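PDB 4V1T: LYND from Lyngbya aestuarii, which probably acts as an ATP-dependent YcaO cyclodehydratase, forming azoline heterocycles from residues such as cysteine in cyanobactin precursor peptides. Local coordinates for residues H209-N214 against S360-V365; D287-T292 against S302-K307; L499-H504 against G712-V717. All blocks are in the same frame, centred on the assembly; numbering follows the deposited sequence.

Contact 1 (H209-N214 against S360-V365); sequences HRLRGN and SPVTGV
Arg210 and Asn214 make this a buried, largely polar helix-to-loop contact: the C-terminal part of helix 204-213 and the neighbouring Asn214 bond to backbone carbonyls of the loop 360-365 that leads toward strand 369-371. The loop folds as an ST turn and ST motif: Ser360 OG accepts the backbone N-H of Val362 and of Thr363, each at 3.1 Å, and has a further partner in His303. Arg210 bends at chi2 (-70°), which swings its chain across Thr363; NH1 then donates to Thr363 O at 2.9 Å, approaching in the carbonyl plane, although the N-H...O angle is a bent 144°. Val365 CG1 lies over one guanidinium face, offset toward its rim and 3.9 Å from CZ, whereas NH2 forms a salt bridge with Asp724. A leucine here would probably leave Asp724 without its charged mate and Thr363 O without this donor, and would take away the flat group over which Val365 CG1 lies. One turn on, Asn214 reaches in with CB against Pro361 O, and a water bridges its OD1 to Ser360 O. Leu211 lies side by side with Val362, and the two also touch Trp191, so the apolar flank rests on strand 189-196. The same helix carries Cys206, a ligand of the zinc ion. Asn214 ND2 makes a weak bond to Val362 O and the straightest bond across the contact, to Gly364 O at 2.9 Å and 173°: the acceptor lies in the amide plane, but the donor sits above the plane of the glycine carbonyl.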
loop_
_atom_site.group_PDB
_atom_site.type_symbol
_atom_site.label_atom_id
_atom_site.label_comp_id
_atom_site.label_asym_id
_atom_site.label_seq_id
_atom_site.Cartn_x
_atom_site.Cartn_y
_atom_site.Cartn_z
ATOM N N HIS B 209 -23.307 12.828 4.686
ATOM C CA HIS B 209 -23.275 13.124 3.258
ATOM C C HIS B 209 -22.459 12.071 2.498
ATOM O O HIS B 209 -22.756 11.753 1.361
ATOM C CB HIS B 209 -22.695 14.520 3.023
ATOM C CG HIS B 209 -22.843 15.019 1.622
ATOM N ND1 HIS B 209 -21.865 14.862 0.665
ATOM C CD2 HIS B 209 -23.854 15.696 1.019
ATOM C CE1 HIS B 209 -22.267 15.412 -0.468
ATOM N NE2 HIS B 209 -23.472 15.926 -0.279
ATOM N N ARG B 210 -21.426 11.535 3.132
ATOM C CA ARG B 210 -20.643 10.471 2.520
ATOM C C ARG B 210 -21.350 9.122 2.675
ATOM O O ARG B 210 -21.401 8.326 1.736
ATOM C CB ARG B 210 -19.242 10.406 3.146
ATOM C CG ARG B 210 -18.371 11.640 2.924
ATOM C CD ARG B 210 -17.935 11.762 1.471
ATOM N NE ARG B 210 -17.305 13.052 1.205
ATOM C CZ ARG B 210 -16.001 13.291 1.284
ATOM N NH1 ARG B 210 -15.149 12.334 1.621
ATOM N NH2 ARG B 210 -15.545 14.508 1.026
ATOM N N LEU B 211 -21.886 8.871 3.862
ATOM C CA LEU B 211 -22.556 7.603 4.160
ATOM C C LEU B 211 -23.739 7.334 3.244
ATOM O O LEU B 211 -23.825 6.259 2.653
ATOM C CB LEU B 211 -23.042 7.576 5.612
ATOM C CG LEU B 211 -22.003 7.372 6.704
ATOM C CD1 LEU B 211 -22.649 7.440 8.082
ATOM C CD2 LEU B 211 -21.277 6.049 6.527
ATOM N N ARG B 212 -24.647 8.305 3.142
ATOM C CA ARG B 212 -25.819 8.205 2.260
ATOM C C ARG B 212 -25.404 7.778 0.853
ATOM O O ARG B 212 -26.016 6.911 0.244
ATOM C CB ARG B 212 -26.568 9.546 2.210
ATOM C CG ARG B 212 -27.676 9.686 3.244
ATOM C CD ARG B 212 -27.875 11.129 3.681
ATOM N NE ARG B 212 -28.556 11.196 4.970
ATOM C CZ ARG B 212 -28.496 12.227 5.808
ATOM N NH1 ARG B 212 -27.787 13.317 5.511
ATOM N NH2 ARG B 212 -29.143 12.163 6.963
ATOM N N GLY B 213 -24.339 8.389 0.358
ATOM C CA GLY B 213 -23.840 8.106 -0.970
ATOM C C GLY B 213 -23.243 6.725 -1.125
ATOM O O GLY B 213 -23.438 6.069 -2.147
ATOM N N ASN B 214 -22.511 6.275 -0.113
ATOM C CA ASN B 214 -21.866 4.968 -0.169
ATOM C C ASN B 214 -22.787 3.807 0.232
ATOM O O ASN B 214 -22.329 2.679 0.399
ATOM C CB ASN B 214 -20.609 4.979 0.708
ATOM C CG ASN B 214 -19.590 5.996 0.239
ATOM O OD1 ASN B 214 -19.471 6.258 -0.956
ATOM N ND2 ASN B 214 -18.847 6.572 1.174
ATOM N N SER B 360 -12.470 4.929 0.597
ATOM C CA SER B 360 -13.154 4.398 1.764
ATOM C C SER B 360 -14.635 4.225 1.482
ATOM O O SER B 360 -15.302 5.180 1.080
ATOM C CB SER B 360 -12.986 5.332 2.959
ATOM O OG SER B 360 -13.889 4.974 3.993
ATOM N N PRO B 361 -15.172 3.017 1.716
ATOM C CA PRO B 361 -16.606 2.821 1.500
ATOM C C PRO B 361 -17.478 3.407 2.605
ATOM O O PRO B 361 -18.693 3.279 2.547
ATOM C CB PRO B 361 -16.741 1.299 1.452
ATOM C CG PRO B 361 -15.646 0.804 2.314
ATOM C CD PRO B 361 -14.508 1.779 2.165
ATOM N N VAL B 362 -16.855 4.056 3.592
ATOM C CA VAL B 362 -17.572 4.636 4.727
ATOM C C VAL B 362 -17.541 6.158 4.662
ATOM O O VAL B 362 -18.588 6.808 4.629
ATOM C CB VAL B 362 -16.957 4.169 6.065
ATOM C CG1 VAL B 362 -17.671 4.808 7.252
ATOM C CG2 VAL B 362 -16.999 2.649 6.160
ATOM N N THR B 363 -16.338 6.711 4.630
ATOM C CA THR B 363 -16.131 8.155 4.675
ATOM C C THR B 363 -15.610 8.717 3.355
ATOM O O THR B 363 -15.471 9.933 3.197
ATOM C CB THR B 363 -15.113 8.516 5.780
ATOM O OG1 THR B 363 -15.223 9.900 6.097
ATOM C CG2 THR B 363 -13.701 8.206 5.320
ATOM N N GLY B 364 -15.300 7.823 2.420
ATOM C CA GLY B 364 -14.656 8.209 1.178
ATOM C C GLY B 364 -15.615 8.429 0.026
ATOM O O GLY B 364 -16.826 8.446 0.203
ATOM N N VAL B 365 -15.048 8.589 -1.164
ATOM C CA VAL B 365 -15.819 8.822 -2.384
ATOM C C VAL B 365 -15.551 7.741 -3.420
ATOM O O VAL B 365 -16.254 7.670 -4.418
ATOM C CB VAL B 365 -15.503 10.197 -3.005
ATOM C CG1 VAL B 365 -15.859 11.300 -2.029
ATOM C CG2 VAL B 365 -14.036 10.282 -3.381
HETATM O O HOH W 1 -16.678 5.489 -1.406
#

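Contact 2 (D287-T292 against S302-K307); sequences DGKIIT and SHILIK
Ile290 and His303 form a hydrogen-bonded pair of an antiparallel beta hairpin, strand 289-294 against strand 299-304, with the axes of the paired segments 4.7 Å apart. Ile290 N donates to His303 O at 2.9 Å, His303 N returns to Ile290 O at 2.8 Å, and Leu305 N to Gly288 O continues the pairing beyond the regular strand. Gly288 has a positive phi (68°), which favours glycine.

The tight part is the buried face bearing Ile290, His303 and Leu305. With CG anti to its own carbonyl carbon (chi1 -43°), the His303 ring crosses toward the first strand, and Thr292 OG1 meets NE2 in the ring plane at 2.8 Å; either atom may be the donor. Thr292 CG2 packs 3.4 Å from the same nitrogen. With ND1 taken up by Ser360, both ring nitrogens are engaged and the rotation of the imidazole is fixed.

On the other face Ile291 is buried, its CD1 3.2 Å from Ser302 OG. The side of Lys289, Ser302 and Ile304 is looser: Lys289 CG stays 4.4 Å from Ile304 CD1, Ser302 and Ile304 are exposed, and a water lies by Ser302 OG. Leu298 of the second subunit packs on Lys289 and Ile291.

Strand 299-304 is at the edge of the mixed sheet, as counted within this chain, 289-294 pairs on its other side with strand 189-196, and Leu207 of helix 204-213 covers Ile290 and Leu305.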
loop_
_atom_site.group_PDB
_atom_site.type_symbol
_atom_site.label_atom_id
_atom_site.label_comp_id
_atom_site.label_asym_id
_atom_site.label_seq_id
_atom_site.Cartn_x
_atom_site.Cartn_y
_atom_site.Cartn_z
ATOM N N ASP B 287 -10.590 11.480 16.859
ATOM C CA ASP B 287 -11.065 12.755 16.317
ATOM C C ASP B 287 -10.911 12.783 14.797
ATOM O O ASP B 287 -9.810 12.659 14.271
ATOM C CB ASP B 287 -10.330 13.939 16.951
ATOM C CG ASP B 287 -8.810 13.804 16.866
ATOM O OD1 ASP B 287 -8.290 12.685 17.064
ATOM O OD2 ASP B 287 -8.144 14.814 16.587
ATOM N N GLY B 288 -12.031 12.938 14.100
ATOM C CA GLY B 288 -12.035 12.963 12.636
ATOM C C GLY B 288 -11.689 11.634 11.983
ATOM O O GLY B 288 -11.241 11.595 10.836
ATOM N N LYS B 289 -11.896 10.545 12.719
ATOM C CA LYS B 289 -11.531 9.205 12.264
ATOM C C LYS B 289 -12.609 8.214 12.635
ATOM O O LYS B 289 -13.151 8.272 13.731
ATOM C CB LYS B 289 -10.223 8.744 12.911
ATOM C CG LYS B 289 -9.033 8.664 11.977
ATOM C CD LYS B 289 -7.962 7.729 12.528
ATOM C CE LYS B 289 -7.352 8.243 13.829
ATOM N NZ LYS B 289 -6.684 7.152 14.602
ATOM N N ILE B 290 -12.895 7.287 11.729
ATOM C CA ILE B 290 -13.745 6.149 12.054
ATOM C C ILE B 290 -12.944 4.862 11.889
ATOM O O ILE B 290 -12.229 4.673 10.907
ATOM C CB ILE B 290 -14.991 6.100 11.173
ATOM C CG1 ILE B 290 -15.823 7.364 11.392
ATOM C CG2 ILE B 290 -15.825 4.865 11.509
ATOM C CD1 ILE B 290 -16.969 7.520 10.423
ATOM N N ILE B 291 -13.081 3.977 12.862
ATOM C CA ILE B 291 -12.460 2.662 12.812
ATOM C C ILE B 291 -13.533 1.612 12.616
ATOM O O ILE B 291 -14.505 1.580 13.362
ATOM C CB ILE B 291 -11.722 2.339 14.120
ATOM C CG1 ILE B 291 -10.642 3.384 14.375
ATOM C CG2 ILE B 291 -11.156 0.919 14.095
ATOM C CD1 ILE B 291 -9.488 3.351 13.398
ATOM N N THR B 292 -13.344 0.759 11.620
ATOM C CA THR B 292 -14.233 -0.377 11.413
ATOM C C THR B 292 -13.454 -1.650 11.690
ATOM O O THR B 292 -12.383 -1.862 11.129
ATOM C CB THR B 292 -14.833 -0.424 9.991
ATOM O OG1 THR B 292 -13.781 -0.444 9.016
ATOM C CG2 THR B 292 -15.714 0.781 9.756
ATOM N N SER B 302 -9.035 2.258 8.958
ATOM C CA SER B 302 -9.187 3.630 9.435
ATOM C C SER B 302 -9.725 4.488 8.313
ATOM O O SER B 302 -9.215 4.455 7.202
ATOM C CB SER B 302 -7.856 4.202 9.930
ATOM O OG SER B 302 -7.338 3.401 10.967
ATOM N N HIS B 303 -10.761 5.254 8.616
ATOM C CA HIS B 303 -11.441 6.080 7.617
ATOM C C HIS B 303 -11.391 7.553 8.034
ATOM O O HIS B 303 -11.897 7.917 9.092
ATOM C CB HIS B 303 -12.893 5.621 7.443
ATOM C CG HIS B 303 -13.052 4.137 7.384
ATOM N ND1 HIS B 303 -13.066 3.443 6.195
ATOM C CD2 HIS B 303 -13.184 3.209 8.362
ATOM C CE1 HIS B 303 -13.220 2.155 6.442
ATOM N NE2 HIS B 303 -13.287 1.986 7.749
ATOM N N ILE B 304 -10.791 8.391 7.190
ATOM C CA ILE B 304 -10.622 9.807 7.494
ATOM C C ILE B 304 -11.889 10.600 7.186
ATOM O O ILE B 304 -12.358 10.603 6.059
ATOM C CB ILE B 304 -9.468 10.435 6.692
ATOM C CG1 ILE B 304 -8.159 9.658 6.896
ATOM C CG2 ILE B 304 -9.277 11.905 7.084
ATOM C CD1 ILE B 304 -7.406 10.019 8.156
ATOM N N LEU B 305 -12.412 11.302 8.180
ATOM C CA LEU B 305 -13.536 12.202 7.980
ATOM C C LEU B 305 -13.047 13.609 7.667
ATOM O O LEU B 305 -12.444 14.267 8.512
ATOM C CB LEU B 305 -14.436 12.233 9.220
ATOM C CG LEU B 305 -15.554 13.280 9.192
ATOM C CD1 LEU B 305 -16.516 13.006 8.039
ATOM C CD2 LEU B 305 -16.301 13.309 10.519
ATOM N N ILE B 306 -13.325 14.069 6.455
ATOM C CA ILE B 306 -12.980 15.423 6.064
ATOM C C ILE B 306 -14.091 16.369 6.505
ATOM O O ILE B 306 -15.259 16.110 6.278
ATOM C CB ILE B 306 -12.757 15.541 4.538
ATOM C CG1 ILE B 306 -11.422 14.908 4.139
ATOM C CG2 ILE B 306 -12.729 17.010 4.096
ATOM C CD1 ILE B 306 -11.440 13.406 4.077
ATOM N N LYS B 307 -13.714 17.461 7.147
ATOM C CA LYS B 307 -14.659 18.520 7.469
ATOM C C LYS B 307 -14.981 19.272 6.184
ATOM O O LYS B 307 -14.113 19.902 5.594
ATOM C CB LYS B 307 -14.067 19.461 8.518
ATOM C CG LYS B 307 -14.910 20.695 8.812
ATOM C CD LYS B 307 -14.243 21.554 9.871
ATOM C CE LYS B 307 -14.354 23.041 9.566
ATOM N NZ LYS B 307 -15.536 23.655 10.214
HETATM O O HOH W 2 -6.369 5.086 13.231
#

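Contact 3 (L499-H504 against G712-V717); sequences LTEQTH and GLETLV
Glu714 stretches its chain with CG anti to the backbone N (chi1 -179°), and Thr500 holds OG1 between its backbone N and carbonyl carbon (chi1 73°). Together these torsions cross the two side chains at about a right angle. Thr500 OG1 comes to 3.5 Å from Glu714 CG, while its methyl, CG2, anti to the carbonyl carbon, lies 3.4 Å from Thr715 N. The extended glutamate chain carries its carboxylate on to Glu501.

The backbone evidence places the contact at the end of a strand pairing in the antiparallel sheet of the YcaO region. Leu499 N donates to Thr715 O at 3.0 Å with an N-H...O angle of 164°. A backbone bond between Val717 and Trp497 continues the pairing of strands 716-719 and 491-498. Residues 499-502 form the connection that turns strand 491-498 back into strand 503-508, and Gln502 and Thr503 both face Ser498, a G1 beta bulge.

On the Leu499 side the packing is mostly apolar, and tight at one point. Leu499 CD1 presses on Val717 CG2 at 3.5 Å, closer than usual for two carbons; the polar exception is Thr715 OG1, 3.7 Å from Leu499 CB. Val705 of helix 697-710 packs against Leu499, Thr500 and Thr715.

At the outer edge two like charges come close. Glu501 OE2 and Glu714 OE2 stand 3.6 Å apart, with their carboxylate planes close to parallel. Ser498 OG bonds to both Glu714 OE2 and Thr500 OG1, and Lys505 makes a long, weak ion pair with each glutamate. The closeness of two carboxylates, one of them on an exposed residue, may raise the proton affinity of one of them, though solvent and Lys505 would probably soften this.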
loop_
_atom_site.group_PDB
_atom_site.type_symbol
_atom_site.label_atom_id
_atom_site.label_comp_id
_atom_site.label_asym_id
_atom_site.label_seq_id
_atom_site.Cartn_x
_atom_site.Cartn_y
_atom_site.Cartn_z
ATOM N N LEU B 499 -13.649 30.690 -22.209
ATOM C CA LEU B 499 -12.224 30.980 -22.310
ATOM C C LEU B 499 -11.911 31.786 -23.569
ATOM O O LEU B 499 -10.883 32.460 -23.648
ATOM C CB LEU B 499 -11.412 29.678 -22.287
ATOM C CG LEU B 499 -11.284 29.022 -20.907
ATOM C CD1 LEU B 499 -10.855 27.574 -21.020
ATOM C CD2 LEU B 499 -10.300 29.791 -20.037
ATOM N N THR B 500 -12.810 31.727 -24.545
ATOM C CA THR B 500 -12.608 32.432 -25.801
ATOM C C THR B 500 -12.932 33.907 -25.631
ATOM O O THR B 500 -12.175 34.752 -26.069
ATOM C CB THR B 500 -13.483 31.862 -26.929
ATOM O OG1 THR B 500 -14.844 32.241 -26.710
ATOM C CG2 THR B 500 -13.385 30.347 -26.978
ATOM N N GLU B 501 -14.066 34.199 -24.999
ATOM C CA GLU B 501 -14.528 35.575 -24.811
ATOM C C GLU B 501 -14.166 36.106 -23.420
ATOM O O GLU B 501 -14.356 37.284 -23.127
ATOM C CB GLU B 501 -16.041 35.668 -25.045
ATOM C CG GLU B 501 -16.485 35.176 -26.422
ATOM C CD GLU B 501 -17.952 35.453 -26.722
ATOM O OE1 GLU B 501 -18.578 36.262 -26.006
ATOM O OE2 GLU B 501 -18.485 34.858 -27.682
ATOM N N GLN B 502 -13.630 35.232 -22.574
ATOM C CA GLN B 502 -13.223 35.594 -21.216
ATOM C C GLN B 502 -14.364 36.286 -20.458
ATOM O O GLN B 502 -14.225 37.401 -19.961
ATOM C CB GLN B 502 -11.961 36.460 -21.254
ATOM C CG GLN B 502 -10.937 36.096 -20.184
ATOM C CD GLN B 502 -10.231 34.771 -20.459
ATOM O OE1 GLN B 502 -9.983 34.413 -21.612
ATOM N NE2 GLN B 502 -9.906 34.035 -19.398
ATOM N N THR B 503 -15.500 35.599 -20.385
ATOM C CA THR B 503 -16.664 36.090 -19.662
ATOM C C THR B 503 -17.583 34.926 -19.304
ATOM O O THR B 503 -17.322 33.791 -19.680
ATOM C CB THR B 503 -17.452 37.116 -20.492
ATOM O OG1 THR B 503 -18.483 37.687 -19.681
ATOM C CG2 THR B 503 -18.070 36.470 -21.726
ATOM N N HIS B 504 -18.664 35.218 -18.589
ATOM C CA HIS B 504 -19.597 34.180 -18.169
ATOM C C HIS B 504 -20.709 33.995 -19.190
ATOM O O HIS B 504 -21.327 34.952 -19.616
ATOM C CB HIS B 504 -20.204 34.512 -16.805
ATOM C CG HIS B 504 -19.275 34.287 -15.654
ATOM N ND1 HIS B 504 -18.896 33.029 -15.243
ATOM C CD2 HIS B 504 -18.659 35.157 -14.819
ATOM C CE1 HIS B 504 -18.085 33.134 -14.207
ATOM N NE2 HIS B 504 -17.922 34.415 -13.933
ATOM N N GLY B 712 -14.499 28.244 -35.541
ATOM C CA GLY B 712 -15.764 28.893 -35.217
ATOM C C GLY B 712 -16.448 28.259 -34.025
ATOM O O GLY B 712 -17.669 28.144 -34.008
ATOM N N LEU B 713 -15.654 27.853 -33.028
ATOM C CA LEU B 713 -16.162 27.138 -31.858
ATOM C C LEU B 713 -15.753 27.814 -30.548
ATOM O O LEU B 713 -14.591 28.183 -30.358
ATOM C CB LEU B 713 -15.654 25.696 -31.865
ATOM C CG LEU B 713 -16.076 24.846 -33.070
ATOM C CD1 LEU B 713 -15.363 23.501 -33.065
ATOM C CD2 LEU B 713 -17.578 24.639 -33.088
ATOM N N GLU B 714 -16.722 27.966 -29.650
ATOM C CA GLU B 714 -16.484 28.539 -28.325
ATOM C C GLU B 714 -16.237 27.428 -27.299
ATOM O O GLU B 714 -16.879 26.387 -27.344
ATOM C CB GLU B 714 -17.678 29.400 -27.907
ATOM C CG GLU B 714 -17.534 30.077 -26.556
ATOM C CD GLU B 714 -18.696 31.003 -26.253
ATOM O OE1 GLU B 714 -19.812 30.742 -26.752
ATOM O OE2 GLU B 714 -18.492 31.988 -25.515
ATOM N N THR B 715 -15.314 27.656 -26.371
ATOM C CA THR B 715 -14.993 26.661 -25.344
ATOM C C THR B 715 -15.336 27.169 -23.943
ATOM O O THR B 715 -14.774 28.161 -23.482
ATOM C CB THR B 715 -13.502 26.262 -25.382
ATOM O OG1 THR B 715 -12.745 27.145 -24.555
ATOM C CG2 THR B 715 -12.970 26.291 -26.795
ATOM N N LEU B 716 -16.272 26.495 -23.282
ATOM C CA LEU B 716 -16.711 26.876 -21.946
ATOM C C LEU B 716 -16.143 25.933 -20.896
ATOM O O LEU B 716 -15.724 24.824 -21.214
ATOM C CB LEU B 716 -18.242 26.857 -21.857
ATOM C CG LEU B 716 -19.013 27.859 -22.718
ATOM C CD1 LEU B 716 -20.512 27.602 -22.619
ATOM C CD2 LEU B 716 -18.685 29.296 -22.339
ATOM N N VAL B 717 -16.143 26.382 -19.641
ATOM C CA VAL B 717 -15.710 25.554 -18.524
ATOM C C VAL B 717 -16.614 25.744 -17.315
ATOM O O VAL B 717 -16.926 26.881 -16.943
ATOM C CB VAL B 717 -14.274 25.893 -18.089
ATOM C CG1 VAL B 717 -13.794 24.884 -17.063
ATOM C CG2 VAL B 717 -13.339 25.917 -19.286
#

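How the contacts relate
Contacts 1 and 2 form one continuous region, their centres 11 Å apart, with contact 2 falling along the chain between the two segments of contact 1. The loop 360-365 is tied to strand 299-304 through Ser360 OG to His303 ND1 (2.8 Å) and Thr363 OG1 to Ile304 O (3.0 Å). Both lie near the zinc ion, about 8 Å from the Leu305 side chain and about 10 Å from that of Arg210. Contact 3 is remote, its nearest atoms about 20 Å from contact 1 and about 23 Å from contact 2. Neither contact 1 nor contact 3 reaches the bound ADP, which lies about 12 Å from the Val365 side chain and about 13 Å from that of Val717.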